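Local coordinates for protein glycosyl transferase (Staphylococcus aureus, PDB 5TZJ) that belongs to the family 2 glycosyltransferases and holds uridine-diphosphate-N-acetylglucosamine in a pocket of its GT-A-type domain, at residues V5-Y10 and K14-L19; S62-N67 and P71-N76; L227-I232 and I282-E287. All coordinates share one frame; numbering follows the deposited sequence.

Interaction 1: residues V5-Y10 and K14-L19; sequences VIVPTY and KYITEL. With UD1 (uridine-diphosphate-N-acetylglucosamine), chain C.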
loop_
_atom_site.group_PDB
_atom_site.type_symbol
_atom_site.label_atom_id
_atom_site.label_comp_id
_atom_site.label_asym_id
_atom_site.label_seq_id
_atom_site.Cartn_x
_atom_site.Cartn_y
_atom_site.Cartn_z
ATOM N N VAL A 5 -17.619 -1.179 7.717
ATOM C CA VAL A 5 -16.574 -2.172 7.480
ATOM C C VAL A 5 -16.732 -2.699 6.058
ATOM O O VAL A 5 -17.756 -3.318 5.728
ATOM C CB VAL A 5 -16.673 -3.311 8.498
ATOM C CG1 VAL A 5 -15.546 -4.310 8.250
ATOM C CG2 VAL A 5 -16.645 -2.717 9.915
ATOM N N ILE A 6 -15.736 -2.468 5.209
ATOM C CA ILE A 6 -15.875 -2.790 3.786
ATOM C C ILE A 6 -15.066 -4.049 3.479
ATOM O O ILE A 6 -13.850 -4.087 3.705
ATOM C CB ILE A 6 -15.456 -1.599 2.908
ATOM C CG1 ILE A 6 -16.538 -0.502 2.996
ATOM C CG2 ILE A 6 -15.150 -2.060 1.453
ATOM C CD1 ILE A 6 -16.171 0.817 2.353
ATOM N N VAL A 7 -15.732 -5.054 2.915
ATOM C CA VAL A 7 -15.188 -6.390 2.682
ATOM C C VAL A 7 -15.409 -6.761 1.227
ATOM O O VAL A 7 -16.542 -7.072 0.840
ATOM C CB VAL A 7 -15.872 -7.443 3.577
ATOM C CG1 VAL A 7 -15.249 -8.839 3.330
ATOM C CG2 VAL A 7 -15.788 -7.026 5.045
ATOM N N PRO A 8 -14.385 -6.733 0.383
ATOM C CA PRO A 8 -14.541 -7.321 -0.958
ATOM C C PRO A 8 -14.380 -8.830 -0.844
ATOM O O PRO A 8 -13.470 -9.305 -0.168
ATOM C CB PRO A 8 -13.396 -6.694 -1.770
ATOM C CG PRO A 8 -12.223 -6.440 -0.653
ATOM C CD PRO A 8 -13.056 -6.198 0.663
ATOM N N THR A 9 -15.253 -9.605 -1.500
ATOM C CA THR A 9 -15.105 -11.062 -1.448
ATOM C C THR A 9 -14.947 -11.662 -2.847
ATOM O O THR A 9 -15.482 -11.131 -3.833
ATOM C CB THR A 9 -16.309 -11.737 -0.751
ATOM O OG1 THR A 9 -17.504 -11.487 -1.505
ATOM C CG2 THR A 9 -16.493 -11.184 0.675
ATOM N N TYR A 10 -14.238 -12.803 -2.920
ATOM C CA TYR A 10 -14.059 -13.528 -4.192
ATOM C C TYR A 10 -13.741 -14.986 -3.875
ATOM O O TYR A 10 -12.607 -15.295 -3.510
ATOM C CB TYR A 10 -12.972 -12.934 -5.076
ATOM C CG TYR A 10 -12.909 -13.665 -6.440
ATOM C CD1 TYR A 10 -14.088 -14.002 -7.125
ATOM C CD2 TYR A 10 -11.699 -14.057 -7.004
ATOM C CE1 TYR A 10 -14.058 -14.664 -8.331
ATOM C CE2 TYR A 10 -11.659 -14.732 -8.242
ATOM C CZ TYR A 10 -12.843 -15.029 -8.885
ATOM O OH TYR A 10 -12.841 -15.688 -10.091
ATOM N N LYS A 14 -14.196 -20.633 2.159
ATOM C CA LYS A 14 -13.476 -21.413 3.160
ATOM C C LYS A 14 -13.027 -20.586 4.362
ATOM O O LYS A 14 -12.690 -21.163 5.399
ATOM C CB LYS A 14 -12.248 -22.090 2.555
ATOM C CG LYS A 14 -12.464 -22.729 1.208
ATOM C CD LYS A 14 -13.387 -23.932 1.262
ATOM C CE LYS A 14 -13.533 -24.527 -0.147
ATOM N NZ LYS A 14 -14.374 -25.752 -0.172
ATOM N N TYR A 15 -13.003 -19.260 4.270
ATOM C CA TYR A 15 -12.524 -18.468 5.403
ATOM C C TYR A 15 -13.438 -17.325 5.818
ATOM O O TYR A 15 -13.215 -16.758 6.892
ATOM C CB TYR A 15 -11.121 -17.894 5.108
ATOM C CG TYR A 15 -10.913 -17.451 3.670
ATOM C CD1 TYR A 15 -11.343 -16.203 3.235
ATOM C CD2 TYR A 15 -10.286 -18.285 2.746
ATOM C CE1 TYR A 15 -11.145 -15.778 1.900
ATOM C CE2 TYR A 15 -10.084 -17.886 1.409
ATOM C CZ TYR A 15 -10.516 -16.623 0.977
ATOM O OH TYR A 15 -10.312 -16.220 -0.357
ATOM N N ILE A 16 -14.447 -16.959 5.017
ATOM C CA ILE A 16 -15.166 -15.717 5.287
ATOM C C ILE A 16 -15.837 -15.739 6.652
ATOM O O ILE A 16 -16.056 -14.679 7.249
ATOM C CB ILE A 16 -16.190 -15.429 4.172
ATOM C CG1 ILE A 16 -16.824 -14.051 4.358
ATOM C CG2 ILE A 16 -17.209 -16.507 4.115
ATOM C CD1 ILE A 16 -15.845 -12.897 4.110
ATOM N N THR A 17 -16.122 -16.934 7.183
ATOM C CA THR A 17 -16.744 -17.040 8.499
ATOM C C THR A 17 -15.867 -16.436 9.597
ATOM O O THR A 17 -16.381 -15.791 10.522
ATOM C CB THR A 17 -17.065 -18.505 8.804
ATOM O OG1 THR A 17 -17.988 -18.996 7.822
ATOM C CG2 THR A 17 -17.693 -18.641 10.152
ATOM N N GLU A 18 -14.548 -16.649 9.542
ATOM C CA GLU A 18 -13.712 -16.094 10.609
ATOM C C GLU A 18 -13.863 -14.574 10.683
ATOM O O GLU A 18 -14.061 -14.018 11.773
ATOM C CB GLU A 18 -12.243 -16.494 10.433
ATOM C CG GLU A 18 -12.031 -17.868 9.792
ATOM C CD GLU A 18 -12.352 -19.059 10.698
ATOM O OE1 GLU A 18 -12.016 -20.183 10.281
ATOM O OE2 GLU A 18 -12.930 -18.903 11.807
ATOM N N LEU A 19 -13.867 -13.897 9.534
ATOM C CA LEU A 19 -14.079 -12.447 9.532
ATOM C C LEU A 19 -15.437 -12.074 10.122
ATOM O O LEU A 19 -15.529 -11.218 11.012
ATOM C CB LEU A 19 -13.970 -11.900 8.114
ATOM C CG LEU A 19 -14.419 -10.441 7.956
ATOM C CD1 LEU A 19 -13.693 -9.473 8.914
ATOM C CD2 LEU A 19 -14.185 -10.030 6.503
HETATM C "C1'" UD1 C . -2.788 -7.767 0.073
HETATM C "C2'" UD1 C . -3.379 -6.549 0.772
HETATM C "C3'" UD1 C . -4.723 -6.321 0.165
HETATM C "C4'" UD1 C . -4.480 -5.806 -1.210
HETATM C "C5'" UD1 C . -3.934 -6.965 -2.046
HETATM C "C6'" UD1 C . -3.630 -6.513 -3.445
HETATM C "C7'" UD1 C . -2.341 -6.363 3.051
HETATM C "C8'" UD1 C . -1.112 -5.760 2.396
HETATM N "N2'" UD1 C . -3.462 -6.772 2.242
HETATM O "O1'" UD1 C . -3.592 -8.836 0.413
HETATM O "O3'" UD1 C . -5.554 -5.437 0.971
HETATM O "O4'" UD1 C . -5.682 -5.297 -1.755
HETATM O "O5'" UD1 C . -2.701 -7.513 -1.418
HETATM O "O6'" UD1 C . -2.975 -5.269 -3.409
HETATM O "O7'" UD1 C . -2.393 -6.528 4.216
HETATM N N1 UD1 C . -10.691 -9.887 -4.088
HETATM C C2 UD1 C . -11.800 -9.360 -4.933
HETATM N N3 UD1 C . -11.827 -9.625 -6.406
HETATM C C4 UD1 C . -10.739 -10.397 -6.998
HETATM C C5 UD1 C . -9.611 -10.901 -6.148
HETATM C C6 UD1 C . -9.599 -10.633 -4.691
HETATM O O2 UD1 C . -12.662 -8.742 -4.434
HETATM O O4 UD1 C . -10.759 -10.609 -8.166
HETATM C C1B UD1 C . -10.676 -9.559 -2.685
HETATM C C2B UD1 C . -10.323 -10.803 -1.699
HETATM O "O2'" UD1 C . -11.553 -11.599 -1.470
HETATM C C3B UD1 C . -9.822 -10.222 -0.610
HETATM C C4B UD1 C . -9.147 -8.923 -1.096
HETATM O O4B UD1 C . -9.706 -8.664 -2.507
HETATM O O3B UD1 C . -10.910 -9.781 0.335
HETATM C C5B UD1 C . -7.727 -8.991 -1.208
HETATM O O5B UD1 C . -7.372 -10.016 -2.096
HETATM P PA UD1 C . -6.266 -11.110 -1.547
HETATM O O1A UD1 C . -6.212 -12.301 -2.468
HETATM O O2A UD1 C . -6.604 -11.515 -0.124
HETATM O O3A UD1 C . -4.839 -10.247 -1.550
HETATM P PB UD1 C . -3.631 -10.264 -0.420
HETATM O O1B UD1 C . -3.759 -11.376 0.598
HETATM O O2B UD1 C . -2.427 -10.528 -1.310
HETATM O O HOH W 1 -10.481 -14.141 -2.337
#
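Val7 and Leu19 reach toward each other tip to tip, the valine from within strand 3-9 and the leucine leaning out of the first helix. Both methyls of Val7 touch one leucine branch: CG1 lies 3.6 Å and CG2 3.7 Å from Leu19 CD2. The next residue serves the ligand instead. The carbonyl oxygen Pro8 O receives a hydrogen bond from the ribose hydroxyl O3B of UD1 at 2.7 Å and a longer one from O2' of UD1 at 3.3 Å, while the proline ring packs beside the ribose. Thr9 returns to the helix. Its methyl CG2 meets Ile16 CD1 at 3.9 Å, the two side chains crossing at about a right angle, and its hydroxyl OG1 is tied to Asp39. Ile16 can touch Thr9 and Val7 together because its CG1 stands anti to the backbone N (chi1 -173°), which carries CD1 to the strand. At Tyr10 a bridging water takes over from direct contact. This water donates to Tyr10 O at 2.7 Å and hydrogen-bonds Tyr15 OH at 2.9 Å and UD1 O2' at 2.9 Å, joining Tyr10, Tyr15 and the ribose through one oxygen. Tyr10 CB and CG also pack against the uracil ring. The segment illustrates how a nucleotide-binding strand divides its labour: apolar methyls fasten it to the helix that follows, and its C-terminal end addresses the nucleotide. This is the opening of the beta-alpha-beta unit of strand 3-9, helix 16-24 and strand 33-39; strand 3-9 also pairs in parallel with 86-89. Ile16 also packs on Ile49 and Thr9 on Thr46 of helix 46-51, whereas Ile6 and Pro8 lean on helix 72-81.

Interaction 2: residues S62-N67 and P71-N76; sequences SQLETN and PGKPRN. With UD1 (uridine-diphosphate-N-acetylglucosamine), chain C.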
loop_
_atom_site.group_PDB
_atom_site.type_symbol
_atom_site.label_atom_id
_atom_site.label_comp_id
_atom_site.label_asym_id
_atom_site.label_seq_id
_atom_site.Cartn_x
_atom_site.Cartn_y
_atom_site.Cartn_z
ATOM N N SER A 62 -23.996 -6.982 -1.946
ATOM C CA SER A 62 -24.327 -6.978 -3.354
ATOM C C SER A 62 -23.242 -7.768 -4.066
ATOM O O SER A 62 -22.227 -8.149 -3.465
ATOM C CB SER A 62 -24.446 -5.557 -3.892
ATOM O OG SER A 62 -23.197 -4.906 -3.798
ATOM N N GLN A 63 -23.476 -8.040 -5.350
ATOM C CA GLN A 63 -22.557 -8.871 -6.105
ATOM C C GLN A 63 -22.417 -8.321 -7.511
ATOM O O GLN A 63 -23.425 -8.023 -8.162
ATOM C CB GLN A 63 -23.050 -10.328 -6.152
ATOM C CG GLN A 63 -22.235 -11.263 -7.046
ATOM C CD GLN A 63 -22.837 -12.662 -7.085
ATOM O OE1 GLN A 63 -23.928 -12.866 -7.638
ATOM N NE2 GLN A 63 -22.144 -13.633 -6.489
ATOM N N LEU A 64 -21.170 -8.197 -7.972
ATOM C CA LEU A 64 -20.916 -7.761 -9.334
ATOM C C LEU A 64 -21.213 -8.896 -10.306
ATOM O O LEU A 64 -20.973 -10.073 -10.019
ATOM C CB LEU A 64 -19.464 -7.314 -9.507
ATOM C CG LEU A 64 -18.942 -6.319 -8.464
ATOM C CD1 LEU A 64 -17.514 -5.852 -8.839
ATOM C CD2 LEU A 64 -19.912 -5.128 -8.343
ATOM N N GLU A 65 -21.705 -8.525 -11.478
ATOM C CA GLU A 65 -22.117 -9.511 -12.464
ATOM C C GLU A 65 -20.950 -10.217 -13.141
ATOM O O GLU A 65 -21.176 -11.214 -13.829
ATOM C CB GLU A 65 -22.977 -8.831 -13.512
ATOM C CG GLU A 65 -22.210 -7.848 -14.345
ATOM C CD GLU A 65 -23.016 -7.410 -15.548
ATOM O OE1 GLU A 65 -22.450 -6.713 -16.435
ATOM O OE2 GLU A 65 -24.217 -7.786 -15.601
ATOM N N THR A 66 -19.718 -9.729 -12.986
ATOM C CA THR A 66 -18.585 -10.460 -13.528
ATOM C C THR A 66 -17.357 -10.098 -12.695
ATOM O O THR A 66 -17.308 -9.024 -12.088
ATOM C CB THR A 66 -18.404 -10.141 -15.012
ATOM O OG1 THR A 66 -17.680 -11.207 -15.657
ATOM C CG2 THR A 66 -17.712 -8.811 -15.218
ATOM N N ASN A 67 -16.368 -11.000 -12.644
ATOM C CA ASN A 67 -15.233 -10.758 -11.757
ATOM C C ASN A 67 -14.415 -9.556 -12.241
ATOM O O ASN A 67 -13.997 -9.494 -13.395
ATOM C CB ASN A 67 -14.346 -11.991 -11.635
ATOM C CG ASN A 67 -13.097 -11.696 -10.804
ATOM O OD1 ASN A 67 -12.034 -11.372 -11.355
ATOM N ND2 ASN A 67 -13.254 -11.682 -9.475
ATOM N N PRO A 71 -9.418 -6.353 -6.109
ATOM C CA PRO A 71 -10.204 -5.785 -4.991
ATOM C C PRO A 71 -10.728 -4.376 -5.229
ATOM O O PRO A 71 -11.614 -3.915 -4.476
ATOM C CB PRO A 71 -9.176 -5.740 -3.833
ATOM C CG PRO A 71 -8.039 -6.548 -4.271
ATOM C CD PRO A 71 -8.001 -6.516 -5.758
ATOM N N GLY A 72 -10.158 -3.659 -6.192
ATOM C CA GLY A 72 -10.438 -2.233 -6.306
ATOM C C GLY A 72 -11.905 -1.940 -6.575
ATOM O O GLY A 72 -12.543 -1.176 -5.852
ATOM N N LYS A 73 -12.461 -2.559 -7.623
ATOM C CA LYS A 73 -13.846 -2.251 -7.979
ATOM C C LYS A 73 -14.838 -2.636 -6.879
ATOM O O LYS A 73 -15.665 -1.785 -6.503
ATOM C CB LYS A 73 -14.212 -2.894 -9.317
ATOM C CG LYS A 73 -15.662 -2.508 -9.683
ATOM C CD LYS A 73 -16.026 -2.864 -11.130
ATOM C CE LYS A 73 -17.340 -2.180 -11.541
ATOM N NZ LYS A 73 -17.694 -2.683 -12.932
ATOM N N PRO A 74 -14.783 -3.836 -6.272
ATOM C CA PRO A 74 -15.720 -4.097 -5.168
ATOM C C PRO A 74 -15.550 -3.143 -4.008
ATOM O O PRO A 74 -16.555 -2.825 -3.350
ATOM C CB PRO A 74 -15.439 -5.553 -4.767
ATOM C CG PRO A 74 -14.347 -6.046 -5.594
ATOM C CD PRO A 74 -14.067 -5.053 -6.694
ATOM N N ARG A 75 -14.319 -2.657 -3.714
ATOM C CA ARG A 75 -14.226 -1.727 -2.591
ATOM C C ARG A 75 -14.818 -0.370 -2.966
ATOM O O ARG A 75 -15.483 0.275 -2.131
ATOM C CB ARG A 75 -12.788 -1.564 -2.056
ATOM C CG ARG A 75 -12.091 -2.832 -1.484
ATOM C CD ARG A 75 -10.593 -2.505 -1.158
ATOM N NE ARG A 75 -9.868 -3.609 -0.520
ATOM C CZ ARG A 75 -8.616 -3.932 -0.830
ATOM N NH1 ARG A 75 -8.001 -3.231 -1.773
ATOM N NH2 ARG A 75 -7.986 -4.933 -0.212
ATOM N N ASN A 76 -14.623 0.051 -4.220
ATOM C CA ASN A 76 -15.238 1.290 -4.728
ATOM C C ASN A 76 -16.762 1.232 -4.677
ATOM O O ASN A 76 -17.415 2.200 -4.266
ATOM C CB ASN A 76 -14.792 1.538 -6.169
ATOM C CG ASN A 76 -13.322 1.942 -6.257
ATOM O OD1 ASN A 76 -12.742 2.366 -5.255
ATOM N ND2 ASN A 76 -12.741 1.870 -7.451
HETATM C "C1'" UD1 C . -2.788 -7.767 0.073
HETATM C "C2'" UD1 C . -3.379 -6.549 0.772
HETATM C "C3'" UD1 C . -4.723 -6.321 0.165
HETATM C "C4'" UD1 C . -4.480 -5.806 -1.210
HETATM C "C5'" UD1 C . -3.934 -6.965 -2.046
HETATM C "C6'" UD1 C . -3.630 -6.513 -3.445
HETATM C "C7'" UD1 C . -2.341 -6.363 3.051
HETATM C "C8'" UD1 C . -1.112 -5.760 2.396
HETATM N "N2'" UD1 C . -3.462 -6.772 2.242
HETATM O "O1'" UD1 C . -3.592 -8.836 0.413
HETATM O "O3'" UD1 C . -5.554 -5.437 0.971
HETATM O "O4'" UD1 C . -5.682 -5.297 -1.755
HETATM O "O5'" UD1 C . -2.701 -7.513 -1.418
HETATM O "O6'" UD1 C . -2.975 -5.269 -3.409
HETATM O "O7'" UD1 C . -2.393 -6.528 4.216
HETATM N N1 UD1 C . -10.691 -9.887 -4.088
HETATM C C2 UD1 C . -11.800 -9.360 -4.933
HETATM N N3 UD1 C . -11.827 -9.625 -6.406
HETATM C C4 UD1 C . -10.739 -10.397 -6.998
HETATM C C5 UD1 C . -9.611 -10.901 -6.148
HETATM C C6 UD1 C . -9.599 -10.633 -4.691
HETATM O O2 UD1 C . -12.662 -8.742 -4.434
HETATM O O4 UD1 C . -10.759 -10.609 -8.166
HETATM C C1B UD1 C . -10.676 -9.559 -2.685
HETATM C C2B UD1 C . -10.323 -10.803 -1.699
HETATM O "O2'" UD1 C . -11.553 -11.599 -1.470
HETATM C C3B UD1 C . -9.822 -10.222 -0.610
HETATM C C4B UD1 C . -9.147 -8.923 -1.096
HETATM O O4B UD1 C . -9.706 -8.664 -2.507
HETATM O O3B UD1 C . -10.910 -9.781 0.335
HETATM C C5B UD1 C . -7.727 -8.991 -1.208
HETATM O O5B UD1 C . -7.372 -10.016 -2.096
HETATM P PA UD1 C . -6.266 -11.110 -1.547
HETATM O O1A UD1 C . -6.212 -12.301 -2.468
HETATM O O2A UD1 C . -6.604 -11.515 -0.124
HETATM O O3A UD1 C . -4.839 -10.247 -1.550
HETATM P PB UD1 C . -3.631 -10.264 -0.420
HETATM O O1B UD1 C . -3.759 -11.376 0.598
HETATM O O2B UD1 C . -2.427 -10.528 -1.310
#
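The hydroxyl oxygen O4' of UD1 is gripped by both terminal nitrogens of Arg75: NH2 donates at 2.8 Å with an N-H...O angle of 150°, and NH1 adds a weak bond at 3.1 Å. Arg75 lies in helix 72-81 of the GT-A-type fold; strand 59-63, which precedes that helix, ends before the loop that holds Asn67. Arg75 NH2 also makes a weak bond to O3' of UD1 at 2.8 Å, so the sugar meets the guanidinium along its edge. Pro71 CB lies 3.4 Å above one face of that group, displaced toward its rim, and salt bridges to Asp91 and Glu177 would be expected to steady its orientation and balance its charge. At the other end of the ligand, Asn67 ND2 donates to the uracil oxygen O4 at 3.0 Å and nearly straight, 164°; the amide is further fixed, since ND2 also bonds to Asp40 O and OD1 accepts from Gly69 N. The loop after the strand thus holds the uracil, the helix side reaches from uracil to sugar, and a small apolar contact joins them. Leu64, with CG anti to its carbonyl carbon (chi1 -50°), directs CD1 against the helix, crossing the extended Lys73 chain: CD1 rests 3.9 Å from Lys73 CG and 4.1 Å from Pro74 CD, while Pro74 CG lies 3.4 Å from uracil O2 of UD1.

Interaction 3: residues L227-I232 and I282-E287; sequences LIAVEI and IQAVPE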
loop_
_atom_site.group_PDB
_atom_site.type_symbol
_atom_site.label_atom_id
_atom_site.label_comp_id
_atom_site.label_asym_id
_atom_site.label_seq_id
_atom_site.Cartn_x
_atom_site.Cartn_y
_atom_site.Cartn_z
ATOM N N LEU A 227 1.574 7.498 -11.289
ATOM C CA LEU A 227 0.466 8.270 -10.725
ATOM C C LEU A 227 0.780 8.738 -9.310
ATOM O O LEU A 227 0.378 9.835 -8.911
ATOM C CB LEU A 227 -0.850 7.450 -10.729
ATOM C CG LEU A 227 -1.420 7.152 -12.116
ATOM C CD1 LEU A 227 -2.515 6.082 -12.108
ATOM C CD2 LEU A 227 -2.007 8.443 -12.690
ATOM N N ILE A 228 1.464 7.907 -8.520
ATOM C CA ILE A 228 1.841 8.309 -7.164
ATOM C C ILE A 228 2.805 9.476 -7.196
ATOM O O ILE A 228 2.664 10.427 -6.431
ATOM C CB ILE A 228 2.420 7.117 -6.376
ATOM C CG1 ILE A 228 1.286 6.165 -5.980
ATOM C CG2 ILE A 228 3.023 7.571 -5.021
ATOM C CD1 ILE A 228 1.847 4.793 -5.530
ATOM N N ALA A 229 3.796 9.426 -8.090
ATOM C CA ALA A 229 4.736 10.531 -8.189
ATOM C C ALA A 229 4.011 11.798 -8.634
ATOM O O ALA A 229 4.267 12.876 -8.104
ATOM C CB ALA A 229 5.882 10.163 -9.175
ATOM N N VAL A 230 3.078 11.680 -9.595
ATOM C CA VAL A 230 2.297 12.851 -10.001
ATOM C C VAL A 230 1.469 13.375 -8.830
ATOM O O VAL A 230 1.440 14.582 -8.552
ATOM C CB VAL A 230 1.413 12.483 -11.211
ATOM C CG1 VAL A 230 0.404 13.608 -11.502
ATOM C CG2 VAL A 230 2.344 12.215 -12.410
ATOM N N GLU A 231 0.819 12.466 -8.105
ATOM C CA GLU A 231 -0.017 12.862 -6.977
ATOM C C GLU A 231 0.778 13.664 -5.952
ATOM O O GLU A 231 0.335 14.738 -5.518
ATOM C CB GLU A 231 -0.643 11.621 -6.328
ATOM C CG GLU A 231 -1.768 11.961 -5.425
ATOM C CD GLU A 231 -3.005 12.455 -6.227
ATOM O OE1 GLU A 231 -3.674 13.354 -5.748
ATOM O OE2 GLU A 231 -3.288 11.953 -7.352
ATOM N N ILE A 232 1.949 13.156 -5.551
ATOM C CA ILE A 232 2.752 13.853 -4.536
ATOM C C ILE A 232 3.138 15.243 -5.026
ATOM O O ILE A 232 2.974 16.241 -4.321
ATOM C CB ILE A 232 4.000 13.029 -4.170
ATOM C CG1 ILE A 232 3.618 11.747 -3.387
ATOM C CG2 ILE A 232 5.065 13.897 -3.399
ATOM C CD1 ILE A 232 4.682 10.628 -3.447
ATOM N N ILE A 282 10.108 6.825 -13.424
ATOM C CA ILE A 282 11.195 7.700 -12.925
ATOM C C ILE A 282 11.238 9.021 -13.692
ATOM O O ILE A 282 11.597 10.052 -13.121
ATOM C CB ILE A 282 12.523 6.929 -12.963
ATOM C CG1 ILE A 282 12.354 5.654 -12.145
ATOM C CG2 ILE A 282 13.722 7.774 -12.366
ATOM C CD1 ILE A 282 11.816 5.975 -10.689
ATOM N N GLN A 283 10.743 9.056 -14.947
ATOM C CA GLN A 283 10.755 10.309 -15.690
ATOM C C GLN A 283 9.759 11.322 -15.146
ATOM O O GLN A 283 9.904 12.529 -15.387
ATOM C CB GLN A 283 10.527 10.035 -17.189
ATOM C CG GLN A 283 11.866 9.616 -17.849
ATOM C CD GLN A 283 11.763 9.138 -19.297
ATOM O OE1 GLN A 283 10.755 9.320 -19.969
ATOM N NE2 GLN A 283 12.829 8.507 -19.776
ATOM N N ALA A 284 8.795 10.880 -14.378
ATOM C CA ALA A 284 7.941 11.815 -13.674
ATOM C C ALA A 284 8.590 12.385 -12.415
ATOM O O ALA A 284 7.998 13.299 -11.836
ATOM C CB ALA A 284 6.632 11.115 -13.259
ATOM N N VAL A 285 9.721 11.831 -11.974
ATOM C CA VAL A 285 10.440 12.299 -10.788
ATOM C C VAL A 285 11.469 13.337 -11.232
ATOM O O VAL A 285 12.374 12.999 -12.005
ATOM C CB VAL A 285 11.104 11.122 -10.053
ATOM C CG1 VAL A 285 12.007 11.589 -8.858
ATOM C CG2 VAL A 285 10.029 10.094 -9.568
ATOM N N PRO A 286 11.341 14.605 -10.851
ATOM C CA PRO A 286 12.378 15.575 -11.243
ATOM C C PRO A 286 13.730 15.140 -10.691
ATOM O O PRO A 286 13.829 14.698 -9.556
ATOM C CB PRO A 286 11.922 16.893 -10.595
ATOM C CG PRO A 286 10.426 16.710 -10.359
ATOM C CD PRO A 286 10.300 15.215 -10.017
ATOM N N GLU A 287 14.775 15.319 -11.511
ATOM C CA GLU A 287 16.124 14.874 -11.169
ATOM C C GLU A 287 16.640 15.472 -9.862
ATOM O O GLU A 287 17.455 14.843 -9.186
ATOM C CB GLU A 287 17.074 15.238 -12.312
ATOM C CG GLU A 287 18.447 14.618 -12.247
ATOM C CD GLU A 287 19.333 15.106 -13.422
ATOM O OE1 GLU A 287 18.938 14.917 -14.597
ATOM O OE2 GLU A 287 20.396 15.732 -13.169
#
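Ala229 and Ala284 face each other where a helix meets a turn, their CA atoms 6.5 Å apart. Residues 227-232 are regular helix, with Glu231 N bonded to Leu227 O at 2.8 Å and Ile232 N to Ile228 O at 3.0 Å. Residues 282-285 form a type I beta turn as helix 271-282 ends, closed by the bond from Val285 N to Ile282 O at 2.8 Å. The turn therefore offers its third and fourth residues to the helix, which answers with a single alanine. Both alanine methyls are aimed across the gap, and Ala229 CB meets Ala284 CB at 4.3 Å. Val285 approaches from beside this pair: with CG1 anti to the backbone N (chi1 174°), CG2 falls anti to the carbonyl carbon and lies 4.2 Å from Ala229 CB. One methyl of the helix thus touches two of the turn segment, a compact example of how small residues let a helix and a turn draw close. Both segments belong to the TarS-type linker domain, and the contact joins helix 218-233 to the loop that leads on to helix 298-305. Helix 239-256 lines the same junction, with Leu246 against Ala229 and Leu250 against Val285. Arg305 binds the carbonyls of Ile282 and Val285 weakly and offers its own carbonyl to Gln283. Between the two segments themselves no hydrogen bond or salt bridge passes. The contact probably rests on van der Waals fit and partial burial of methyls, and with such short side chains there is little torsional freedom to lose on packing.

Interactions 1 and 2 form one neighbourhood: their centres lie 13 Å apart, they reach the same sheet, and both touch UD1. Pro8 CB meets Pro74 CB at 3.8 Å, and Pro8 CG lies 3.7 Å from Arg75 NE, so strand 3-9 and helix 72-81 pack together beside the ligand. Tyr10 CE1 likewise packs 3.3 Å from Asn67 ND2 near the uracil. Interaction 3 is remote from both, its centre 35 Å from that of interaction 1 and 30 Å from that of interaction 2, with nearest atoms about 19 and 12 Å away. It belongs to the linker domain and bears on architecture beyond the ligand pocket.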